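Local coordinates for protein glycosyltransferase (Streptomyces viridochromogenes, PDB 2IUY) that probably transfers a sugar from a nucleotide-activated donor during avilamycin A biosynthesis, as a family GT4 retaining glycosyltransferase that binds UDP, at residues 108-117 with 123-134; 178-189 with 291-302. All coordinates share one frame; numbering follows the deposited sequence.

Contact 1 (108-117 with 123-134)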
loop_
_atom_site.group_PDB
_atom_site.type_symbol
_atom_site.label_atom_id
_atom_site.label_comp_id
_atom_site.label_asym_id
_atom_site.label_seq_id
_atom_site.Cartn_x
_atom_site.Cartn_y
_atom_site.Cartn_z
ATOM N N ILE A 108 17.715 3.868 -6.089
ATOM C CA ILE A 108 16.619 2.962 -6.443
ATOM C C ILE A 108 15.286 3.579 -6.032
ATOM O O ILE A 108 15.211 4.343 -5.055
ATOM C CB ILE A 108 16.811 1.512 -5.786
ATOM C CG1 ILE A 108 15.856 0.479 -6.433
ATOM C CG2 ILE A 108 16.719 1.558 -4.226
ATOM C CD1 ILE A 108 16.179 -1.008 -6.093
ATOM N N SER A 109 14.229 3.249 -6.775
ATOM C CA SER A 109 12.868 3.745 -6.405
ATOM C C SER A 109 11.882 2.605 -6.281
ATOM O O SER A 109 11.990 1.646 -7.011
ATOM C CB SER A 109 12.335 4.755 -7.475
ATOM O OG SER A 109 13.255 5.836 -7.664
ATOM N N SER A 110 10.890 2.739 -5.402
ATOM C CA SER A 110 9.648 1.944 -5.515
ATOM C C SER A 110 8.581 2.922 -6.015
ATOM O O SER A 110 8.246 3.893 -5.341
ATOM C CB SER A 110 9.183 1.375 -4.176
ATOM O OG SER A 110 10.043 0.389 -3.649
ATOM N N HIS A 111 8.058 2.651 -7.193
ATOM C CA HIS A 111 6.940 3.399 -7.747
ATOM C C HIS A 111 5.582 3.008 -7.182
ATOM O O HIS A 111 5.144 1.868 -7.327
ATOM C CB HIS A 111 6.924 3.297 -9.273
ATOM C CG HIS A 111 6.238 4.463 -9.907
ATOM N ND1 HIS A 111 6.506 5.764 -9.526
ATOM C CD2 HIS A 111 5.250 4.533 -10.833
ATOM C CE1 HIS A 111 5.727 6.584 -10.207
ATOM N NE2 HIS A 111 4.956 5.863 -11.004
ATOM N N HIS A 112 4.927 3.974 -6.557
ATOM C CA HIS A 112 3.619 3.759 -5.947
ATOM C C HIS A 112 2.472 4.479 -6.687
ATOM O O HIS A 112 1.392 4.717 -6.098
ATOM C CB HIS A 112 3.679 4.196 -4.484
ATOM C CG HIS A 112 4.753 3.470 -3.701
ATOM N ND1 HIS A 112 4.784 2.097 -3.598
ATOM C CD2 HIS A 112 5.802 3.924 -2.978
ATOM C CE1 HIS A 112 5.823 1.730 -2.870
ATOM N NE2 HIS A 112 6.445 2.822 -2.457
ATOM N N PHE A 113 2.700 4.837 -7.951
ATOM C CA PHE A 113 1.693 5.685 -8.654
ATOM C C PHE A 113 1.234 5.093 -9.998
ATOM O O PHE A 113 1.959 4.326 -10.610
ATOM C CB PHE A 113 2.213 7.139 -8.800
ATOM C CG PHE A 113 2.408 7.817 -7.508
ATOM C CD1 PHE A 113 1.342 8.393 -6.851
ATOM C CD2 PHE A 113 3.667 7.860 -6.909
ATOM C CE1 PHE A 113 1.511 9.009 -5.599
ATOM C CE2 PHE A 113 3.850 8.494 -5.690
ATOM C CZ PHE A 113 2.778 9.058 -5.033
ATOM N N THR A 114 0.008 5.432 -10.419
ATOM C CA THR A 114 -0.520 5.037 -11.727
ATOM C C THR A 114 0.175 5.796 -12.879
ATOM O O THR A 114 0.137 5.398 -14.044
ATOM C CB THR A 114 -2.028 5.281 -11.769
ATOM O OG1 THR A 114 -2.595 4.571 -12.849
ATOM C CG2 THR A 114 -2.354 6.774 -11.919
ATOM N N THR A 115 0.816 6.897 -12.523
ATOM C CA THR A 115 1.464 7.813 -13.464
ATOM C C THR A 115 2.887 7.329 -13.796
ATOM O O THR A 115 3.472 6.522 -13.078
ATOM C CB THR A 115 1.501 9.257 -12.869
ATOM O OG1 THR A 115 2.025 9.219 -11.551
ATOM C CG2 THR A 115 0.083 9.867 -12.795
ATOM N N ARG A 116 3.462 7.821 -14.871
ATOM C CA ARG A 116 4.800 7.330 -15.241
ATOM C C ARG A 116 5.852 8.015 -14.372
ATOM O O ARG A 116 5.737 9.240 -14.117
ATOM C CB ARG A 116 5.060 7.635 -16.685
ATOM C CG ARG A 116 3.997 7.079 -17.617
ATOM C CD ARG A 116 4.505 7.178 -19.037
ATOM N NE ARG A 116 5.758 6.435 -19.224
ATOM C CZ ARG A 116 6.365 6.271 -20.405
ATOM N NH1 ARG A 116 5.854 6.831 -21.508
ATOM N NH2 ARG A 116 7.487 5.541 -20.481
ATOM N N PRO A 117 6.862 7.247 -13.890
ATOM C CA PRO A 117 7.827 7.775 -12.895
ATOM C C PRO A 117 8.708 8.933 -13.353
ATOM O O PRO A 117 9.172 8.962 -14.482
ATOM C CB PRO A 117 8.717 6.535 -12.559
ATOM C CG PRO A 117 8.499 5.597 -13.700
ATOM C CD PRO A 117 7.128 5.815 -14.196
ATOM N N CYS A 123 14.114 2.201 -11.300
ATOM C CA CYS A 123 12.743 2.075 -10.779
ATOM C C CYS A 123 12.262 0.608 -10.672
ATOM O O CYS A 123 12.476 -0.185 -11.583
ATOM C CB CYS A 123 11.726 2.868 -11.634
ATOM S SG CYS A 123 10.182 3.356 -10.714
ATOM N N THR A 124 11.573 0.286 -9.571
ATOM C CA THR A 124 10.865 -0.996 -9.409
ATOM C C THR A 124 9.360 -0.730 -9.347
ATOM O O THR A 124 8.929 0.363 -8.951
ATOM C CB THR A 124 11.251 -1.758 -8.073
ATOM O OG1 THR A 124 10.683 -1.063 -6.956
ATOM C CG2 THR A 124 12.757 -1.869 -7.880
ATOM N N TYR A 125 8.563 -1.741 -9.682
ATOM C CA TYR A 125 7.115 -1.599 -9.725
ATOM C C TYR A 125 6.471 -2.621 -8.811
ATOM O O TYR A 125 7.016 -3.710 -8.635
ATOM C CB TYR A 125 6.630 -1.725 -11.188
ATOM C CG TYR A 125 7.286 -0.659 -12.061
ATOM C CD1 TYR A 125 6.671 0.572 -12.269
ATOM C CD2 TYR A 125 8.530 -0.871 -12.656
ATOM C CE1 TYR A 125 7.260 1.571 -13.044
ATOM C CE2 TYR A 125 9.150 0.143 -13.430
ATOM C CZ TYR A 125 8.514 1.341 -13.618
ATOM O OH TYR A 125 9.106 2.342 -14.400
ATOM N N SER A 126 5.327 -2.285 -8.200
ATOM C CA SER A 126 4.707 -3.273 -7.286
ATOM C C SER A 126 3.919 -4.352 -8.032
ATOM O O SER A 126 3.560 -5.388 -7.444
ATOM C CB SER A 126 3.867 -2.633 -6.163
ATOM O OG SER A 126 3.218 -1.477 -6.623
ATOM N N SER A 127 3.650 -4.128 -9.319
ATOM C CA SER A 127 2.955 -5.139 -10.113
ATOM C C SER A 127 3.380 -5.110 -11.583
ATOM O O SER A 127 3.890 -4.118 -12.068
ATOM C CB SER A 127 1.433 -5.003 -9.957
ATOM O OG SER A 127 0.938 -3.807 -10.557
ATOM N N ARG A 128 3.195 -6.226 -12.280
ATOM C CA ARG A 128 3.338 -6.252 -13.756
ATOM C C ARG A 128 2.406 -5.262 -14.478
ATOM O O ARG A 128 2.826 -4.643 -15.420
ATOM C CB ARG A 128 3.059 -7.659 -14.319
ATOM C CG ARG A 128 4.134 -8.711 -13.996
ATOM C CD ARG A 128 3.782 -10.115 -14.652
ATOM N NE ARG A 128 2.937 -10.978 -13.800
ATOM C CZ ARG A 128 1.635 -11.258 -13.996
ATOM N NH1 ARG A 128 0.935 -10.724 -15.019
ATOM N NH2 ARG A 128 1.008 -12.078 -13.148
ATOM N N ALA A 129 1.138 -5.167 -14.062
ATOM C CA ALA A 129 0.168 -4.239 -14.690
ATOM C C ALA A 129 0.655 -2.813 -14.558
ATOM O O ALA A 129 0.697 -2.087 -15.527
ATOM C CB ALA A 129 -1.202 -4.389 -14.073
ATOM N N GLN A 130 1.122 -2.432 -13.369
ATOM C CA GLN A 130 1.701 -1.094 -13.187
ATOM C C GLN A 130 2.948 -0.906 -14.054
ATOM O O GLN A 130 3.058 0.080 -14.771
ATOM C CB GLN A 130 2.053 -0.862 -11.731
ATOM C CG GLN A 130 2.450 0.538 -11.404
ATOM C CD GLN A 130 3.379 0.606 -10.225
ATOM O OE1 GLN A 130 3.962 -0.402 -9.845
ATOM N NE2 GLN A 130 3.540 1.796 -9.641
ATOM N N ARG A 131 3.908 -1.822 -13.960
ATOM C CA ARG A 131 5.124 -1.709 -14.780
ATOM C C ARG A 131 4.796 -1.447 -16.278
ATOM O O ARG A 131 5.370 -0.546 -16.903
ATOM C CB ARG A 131 6.025 -2.947 -14.644
ATOM C CG ARG A 131 7.320 -2.813 -15.532
ATOM C CD ARG A 131 8.264 -3.994 -15.391
ATOM N NE ARG A 131 7.578 -5.203 -15.830
ATOM C CZ ARG A 131 8.105 -6.419 -15.810
ATOM N NH1 ARG A 131 9.353 -6.619 -15.343
ATOM N NH2 ARG A 131 7.360 -7.444 -16.232
ATOM N N ALA A 132 3.897 -2.240 -16.841
ATOM C CA ALA A 132 3.417 -2.095 -18.227
ATOM C C ALA A 132 2.789 -0.686 -18.513
ATOM O O ALA A 132 3.128 -0.006 -19.496
ATOM C CB ALA A 132 2.372 -3.208 -18.483
ATOM N N HIS A 133 1.862 -0.294 -17.627
ATOM C CA HIS A 133 1.128 0.913 -17.674
ATOM C C HIS A 133 2.057 2.135 -17.577
ATOM O O HIS A 133 1.820 3.199 -18.217
ATOM C CB HIS A 133 0.130 0.864 -16.491
ATOM C CG HIS A 133 -0.808 2.026 -16.434
ATOM N ND1 HIS A 133 -1.864 2.174 -17.309
ATOM C CD2 HIS A 133 -0.841 3.103 -15.612
ATOM C CE1 HIS A 133 -2.503 3.294 -17.032
ATOM N NE2 HIS A 133 -1.902 3.877 -16.008
ATOM N N CYS A 134 3.108 2.010 -16.764
ATOM C CA CYS A 134 4.037 3.119 -16.541
ATOM C C CYS A 134 5.151 3.175 -17.564
ATOM O O CYS A 134 6.018 4.050 -17.472
ATOM C CB CYS A 134 4.632 3.047 -15.126
ATOM S SG CYS A 134 3.352 3.261 -13.842
HETATM O O HOH W 1 2.526 0.395 -4.922
HETATM O O HOH W 2 -3.057 6.276 -15.219
HETATM O O HOH W 3 1.037 5.500 -16.581
#

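Contact 2 (178-189 with 291-302)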
loop_
_atom_site.group_PDB
_atom_site.type_symbol
_atom_site.label_atom_id
_atom_site.label_comp_id
_atom_site.label_asym_id
_atom_site.label_seq_id
_atom_site.Cartn_x
_atom_site.Cartn_y
_atom_site.Cartn_z
ATOM N N LEU A 178 -18.329 3.087 -4.228
ATOM C CA LEU A 178 -19.720 2.931 -4.662
ATOM C C LEU A 178 -20.006 1.512 -5.082
ATOM O O LEU A 178 -20.991 0.897 -4.674
ATOM C CB LEU A 178 -20.042 3.903 -5.814
ATOM C CG LEU A 178 -21.467 3.679 -6.397
ATOM C CD1 LEU A 178 -22.503 4.248 -5.415
ATOM C CD2 LEU A 178 -21.607 4.345 -7.711
ATOM N N GLU A 179 -19.116 0.972 -5.885
ATOM C CA GLU A 179 -19.199 -0.436 -6.296
ATOM C C GLU A 179 -19.077 -1.439 -5.154
ATOM O O GLU A 179 -19.696 -2.487 -5.183
ATOM C CB GLU A 179 -18.153 -0.704 -7.380
ATOM C CG GLU A 179 -18.458 0.039 -8.711
ATOM C CD GLU A 179 -18.030 1.514 -8.740
ATOM O OE1 GLU A 179 -17.348 2.028 -7.804
ATOM O OE2 GLU A 179 -18.377 2.192 -9.725
ATOM N N ALA A 180 -18.263 -1.135 -4.165
ATOM C CA ALA A 180 -18.188 -1.918 -2.944
ATOM C C ALA A 180 -19.529 -1.844 -2.177
ATOM O O ALA A 180 -20.004 -2.855 -1.601
ATOM C CB ALA A 180 -17.048 -1.407 -2.087
ATOM N N ALA A 181 -20.152 -0.665 -2.153
ATOM C CA ALA A 181 -21.502 -0.563 -1.519
ATOM C C ALA A 181 -22.479 -1.490 -2.261
ATOM O O ALA A 181 -23.197 -2.286 -1.622
ATOM C CB ALA A 181 -22.015 0.899 -1.494
ATOM N N ALA A 182 -22.448 -1.447 -3.599
ATOM C CA ALA A 182 -23.293 -2.302 -4.436
ATOM C C ALA A 182 -23.032 -3.791 -4.159
ATOM O O ALA A 182 -23.940 -4.599 -4.115
ATOM C CB ALA A 182 -23.055 -2.007 -5.940
ATOM N N PHE A 183 -21.778 -4.171 -4.016
ATOM C CA PHE A 183 -21.496 -5.592 -3.822
ATOM C C PHE A 183 -22.006 -6.064 -2.435
ATOM O O PHE A 183 -22.633 -7.133 -2.303
ATOM C CB PHE A 183 -20.000 -5.897 -4.090
ATOM C CG PHE A 183 -19.642 -7.357 -3.913
ATOM C CD1 PHE A 183 -19.616 -8.215 -5.006
ATOM C CD2 PHE A 183 -19.317 -7.856 -2.659
ATOM C CE1 PHE A 183 -19.329 -9.546 -4.860
ATOM C CE2 PHE A 183 -19.022 -9.222 -2.500
ATOM C CZ PHE A 183 -19.011 -10.063 -3.615
ATOM N N ALA A 184 -21.729 -5.265 -1.408
ATOM C CA ALA A 184 -22.252 -5.511 -0.058
ATOM C C ALA A 184 -23.775 -5.574 -0.105
ATOM O O ALA A 184 -24.353 -6.542 0.374
ATOM C CB ALA A 184 -21.792 -4.419 0.921
ATOM N N HIS A 185 -24.419 -4.539 -0.649
ATOM C CA HIS A 185 -25.875 -4.577 -0.893
ATOM C C HIS A 185 -26.378 -5.911 -1.536
ATOM O O HIS A 185 -27.329 -6.520 -1.048
ATOM C CB HIS A 185 -26.340 -3.355 -1.684
ATOM C CG HIS A 185 -27.802 -3.387 -2.017
ATOM N ND1 HIS A 185 -28.281 -3.866 -3.217
ATOM C CD2 HIS A 185 -28.887 -3.054 -1.282
ATOM C CE1 HIS A 185 -29.601 -3.802 -3.216
ATOM N NE2 HIS A 185 -29.992 -3.317 -2.052
ATOM N N ALA A 186 -25.718 -6.351 -2.601
ATOM C CA ALA A 186 -25.998 -7.600 -3.281
ATOM C C ALA A 186 -25.999 -8.795 -2.325
ATOM O O ALA A 186 -26.773 -9.736 -2.521
ATOM C CB ALA A 186 -24.962 -7.849 -4.428
ATOM N N CYS A 187 -25.111 -8.748 -1.327
ATOM C CA CYS A 187 -24.838 -9.857 -0.426
ATOM C C CYS A 187 -25.744 -9.821 0.788
ATOM O O CYS A 187 -25.755 -10.789 1.530
ATOM C CB CYS A 187 -23.359 -9.808 0.066
ATOM S SG CYS A 187 -22.132 -10.219 -1.175
ATOM N N GLY A 188 -26.470 -8.712 0.990
ATOM C CA GLY A 188 -27.288 -8.478 2.173
ATOM C C GLY A 188 -26.426 -8.086 3.377
ATOM O O GLY A 188 -26.807 -8.314 4.580
ATOM N N ARG A 189 -25.248 -7.504 3.091
ATOM C CA ARG A 189 -24.339 -7.164 4.177
ATOM C C ARG A 189 -24.146 -5.695 4.421
ATOM O O ARG A 189 -24.410 -4.859 3.561
ATOM C CB ARG A 189 -22.988 -7.839 4.013
ATOM C CG ARG A 189 -23.070 -9.310 3.863
ATOM C CD ARG A 189 -22.154 -9.976 4.797
ATOM N NE ARG A 189 -22.356 -11.418 4.732
ATOM C CZ ARG A 189 -22.036 -12.256 5.705
ATOM N NH1 ARG A 189 -21.495 -11.784 6.822
ATOM N NH2 ARG A 189 -22.266 -13.559 5.560
ATOM N N THR A 291 -21.569 -1.831 -10.832
ATOM C CA THR A 291 -22.457 -2.056 -9.675
ATOM C C THR A 291 -23.522 -3.162 -9.881
ATOM O O THR A 291 -24.410 -3.352 -9.030
ATOM C CB THR A 291 -23.233 -0.763 -9.298
ATOM O OG1 THR A 291 -24.060 -0.323 -10.395
ATOM C CG2 THR A 291 -22.304 0.364 -8.847
ATOM N N ASP A 292 -23.476 -3.862 -11.004
ATOM C CA ASP A 292 -24.582 -4.751 -11.324
ATOM C C ASP A 292 -24.197 -6.176 -10.909
ATOM O O ASP A 292 -23.683 -6.953 -11.686
ATOM C CB ASP A 292 -24.999 -4.616 -12.814
ATOM C CG ASP A 292 -24.984 -3.127 -13.326
ATOM O OD1 ASP A 292 -25.949 -2.344 -13.054
ATOM O OD2 ASP A 292 -24.010 -2.732 -14.033
ATOM N N PHE A 293 -24.383 -6.490 -9.637
ATOM C CA PHE A 293 -23.984 -7.792 -9.116
ATOM C C PHE A 293 -25.236 -8.608 -8.888
ATOM O O PHE A 293 -26.118 -8.164 -8.120
ATOM C CB PHE A 293 -23.204 -7.651 -7.797
ATOM C CG PHE A 293 -21.890 -6.932 -7.940
ATOM C CD1 PHE A 293 -20.797 -7.557 -8.545
ATOM C CD2 PHE A 293 -21.746 -5.621 -7.461
ATOM C CE1 PHE A 293 -19.565 -6.893 -8.673
ATOM C CE2 PHE A 293 -20.528 -4.944 -7.572
ATOM C CZ PHE A 293 -19.434 -5.576 -8.205
ATOM N N ALA A 294 -25.337 -9.765 -9.558
ATOM C CA ALA A 294 -26.399 -10.744 -9.227
ATOM C C ALA A 294 -26.215 -11.187 -7.774
ATOM O O ALA A 294 -25.109 -11.636 -7.394
ATOM C CB ALA A 294 -26.347 -11.927 -10.169
ATOM N N PRO A 295 -27.257 -11.001 -6.928
ATOM C CA PRO A 295 -27.173 -11.431 -5.525
ATOM C C PRO A 295 -26.710 -12.902 -5.310
ATOM O O PRO A 295 -25.836 -13.148 -4.481
ATOM C CB PRO A 295 -28.600 -11.173 -4.988
ATOM C CG PRO A 295 -29.106 -10.037 -5.835
ATOM C CD PRO A 295 -28.517 -10.275 -7.209
ATOM N N ASP A 296 -27.272 -13.852 -6.068
ATOM C CA ASP A 296 -26.903 -15.282 -5.945
ATOM C C ASP A 296 -25.405 -15.495 -6.103
ATOM O O ASP A 296 -24.768 -16.054 -5.216
ATOM C CB ASP A 296 -27.742 -16.201 -6.885
ATOM C CG ASP A 296 -27.199 -16.268 -8.353
ATOM O OD1 ASP A 296 -27.110 -15.220 -9.044
ATOM O OD2 ASP A 296 -26.876 -17.400 -8.823
ATOM N N GLU A 297 -24.864 -15.030 -7.228
ATOM C CA GLU A 297 -23.424 -14.975 -7.504
ATOM C C GLU A 297 -22.611 -14.274 -6.388
ATOM O O GLU A 297 -21.627 -14.810 -5.908
ATOM C CB GLU A 297 -23.238 -14.190 -8.787
ATOM C CG GLU A 297 -22.307 -14.772 -9.815
ATOM C CD GLU A 297 -22.482 -14.084 -11.180
ATOM O OE1 GLU A 297 -21.473 -13.966 -11.940
ATOM O OE2 GLU A 297 -23.621 -13.650 -11.481
ATOM N N ALA A 298 -23.032 -13.072 -5.991
ATOM C CA ALA A 298 -22.272 -12.271 -5.027
ATOM C C ALA A 298 -22.112 -13.032 -3.737
ATOM O O ALA A 298 -21.020 -13.162 -3.204
ATOM C CB ALA A 298 -22.978 -10.933 -4.750
ATOM N N ARG A 299 -23.256 -13.512 -3.256
ATOM C CA ARG A 299 -23.424 -14.122 -1.970
ATOM C C ARG A 299 -22.587 -15.417 -1.924
ATOM O O ARG A 299 -21.968 -15.731 -0.893
ATOM C CB ARG A 299 -24.941 -14.316 -1.766
ATOM C CG ARG A 299 -25.415 -14.942 -0.517
ATOM C CD ARG A 299 -26.956 -15.044 -0.510
ATOM N NE ARG A 299 -27.557 -15.655 -1.724
ATOM C CZ ARG A 299 -27.467 -16.950 -2.086
ATOM N NH1 ARG A 299 -26.770 -17.821 -1.353
ATOM N NH2 ARG A 299 -28.065 -17.371 -3.209
ATOM N N ARG A 300 -22.530 -16.113 -3.056
ATOM C CA ARG A 300 -21.671 -17.273 -3.238
ATOM C C ARG A 300 -20.199 -16.983 -3.349
ATOM O O ARG A 300 -19.378 -17.732 -2.816
ATOM C CB ARG A 300 -22.060 -18.042 -4.483
ATOM C CG ARG A 300 -23.534 -18.443 -4.505
ATOM C CD ARG A 300 -23.921 -19.436 -3.457
ATOM N NE ARG A 300 -25.149 -20.102 -3.869
ATOM C CZ ARG A 300 -25.213 -21.249 -4.544
ATOM N NH1 ARG A 300 -24.110 -21.904 -4.912
ATOM N NH2 ARG A 300 -26.406 -21.746 -4.841
ATOM N N THR A 301 -19.865 -15.957 -4.115
ATOM C CA THR A 301 -18.509 -15.402 -4.140
ATOM C C THR A 301 -18.069 -15.174 -2.701
ATOM O O THR A 301 -17.005 -15.602 -2.319
ATOM C CB THR A 301 -18.428 -14.080 -4.948
ATOM O OG1 THR A 301 -18.422 -14.387 -6.342
ATOM C CG2 THR A 301 -17.142 -13.287 -4.622
ATOM N N LEU A 302 -18.906 -14.520 -1.908
ATOM C CA LEU A 302 -18.537 -14.195 -0.530
ATOM C C LEU A 302 -18.413 -15.419 0.340
ATOM O O LEU A 302 -17.437 -15.571 1.088
ATOM C CB LEU A 302 -19.517 -13.209 0.092
ATOM C CG LEU A 302 -19.040 -12.500 1.374
ATOM C CD1 LEU A 302 -18.056 -11.362 1.029
ATOM C CD2 LEU A 302 -20.204 -11.971 2.184
#

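Contact 1 (108-117 with 123-134)
Gln130 and His111 show how one side-chain amide can hold a loop where strand pairing ends. The backbone bonds come first: strands 108-111 and 123-125 run parallel, Thr124 N donating to Ser109 O at 2.9 Å and His111 N to Thr124 O at 3.0 Å. Past them side-chain bonds take over. Gln130 stretches out, its CG turned opposite the backbone N (chi1 -171°), and brings NE2 within 2.8 Å of His111 O and 3.1 Å of Phe113 O. Both acceptors lie in the amide plane, yet NE2 stands above the carbonyl plane of His111. At its other end OE1 accepts from Ser126 N, which fixes the flip of the group. His111 NE2 reaches forward to Thr115 O at 2.6 Å, curling the loop round its own ring, while Arg116 NE meets Cys134 O through a more bent bond. Sulfur and apolar contacts fill the middle: Cys134 SG sits at the edge of the His111 ring, Cys123 SG lies 3.6 Å from His111 CB, and Pro117 CD packs on Cys134 CB. Two waters complete the outer end, one joining Thr114 OG1, itself hydrogen-bonded to Cys251 N, to His133 NE2, the other Thr114 O to His133 O. Ser127 OG caps helix 128-133 by accepting from Gln130 N. These loops leave the C-terminal ends of the parallel strands of a Rossmann-like sheet, where a GT-B domain faces its cleft.

Contact 2 (178-189 with 291-302)
Phe293, in the loop leading into helix 295-302, offers its ring face to the edge of Phe183 on helix 178-187, a T-shaped (edge-to-face) pair in the C-terminal Rossmann-like domain of a GT-B fold. The ring planes stand 86° apart with centroids 5.1 Å from each other, and Phe183 CD1 is the atom directed at the middle of the Phe293 face. Phe183 CB approaches the same ring in a CH-pi contact, 4.0 Å from its centroid. The torsion of Phe183, with CG opposite the backbone N (chi1 -180°), carries the far end of its ring on toward helix 295-302, where CE1 meets Ala298 CB and CZ meets Thr301 CG2. Alanines let the helices come close: Ala186 CB touches Ala298 CB at 3.7 Å and also Phe293 CB, and Cys187 SG, one residue further along, also lies 3.7 Å from Ala298 CB. The axes of these segments approach to 8.4 Å and cross at -94°. Farther out, Thr291 lays CB against Ala182 CB and CG2 against Glu179 CG; from 291 to 295 the loop runs along the first helix toward its C-terminal end. Thr301 OG1 is held by Glu285, and Arg189 NH1 by Asp163 O. A Schellman motif at Gly188, with positive phi, ends helix 178-187, Gly188 N bonding to His185 O and Arg189 N to Ala184 O. Beyond this turn, Arg189 NE passes 3.4 Å from Leu302 CD2.

In the fold
From the N terminus the chain builds one six-stranded parallel sheet, and contact 1 closes a short loop at its last step, joining strand 106-111 to edge strand 123-125 and helix 128-133. The chain then enters a second sheet of the same strand order. Contact 2 closes a much longer loop: helix 177-187 follows the first strand of that sheet, 165-168, and meets helix 295-303 only after strand 284-286, the last. The two closures are in series, neither nested nor crossed. Their centres lie 31 Å apart and nothing touches between them. Contact 1 thus completes an edge of the first sheet, whereas contact 2 brings early and late parts of the second domain together.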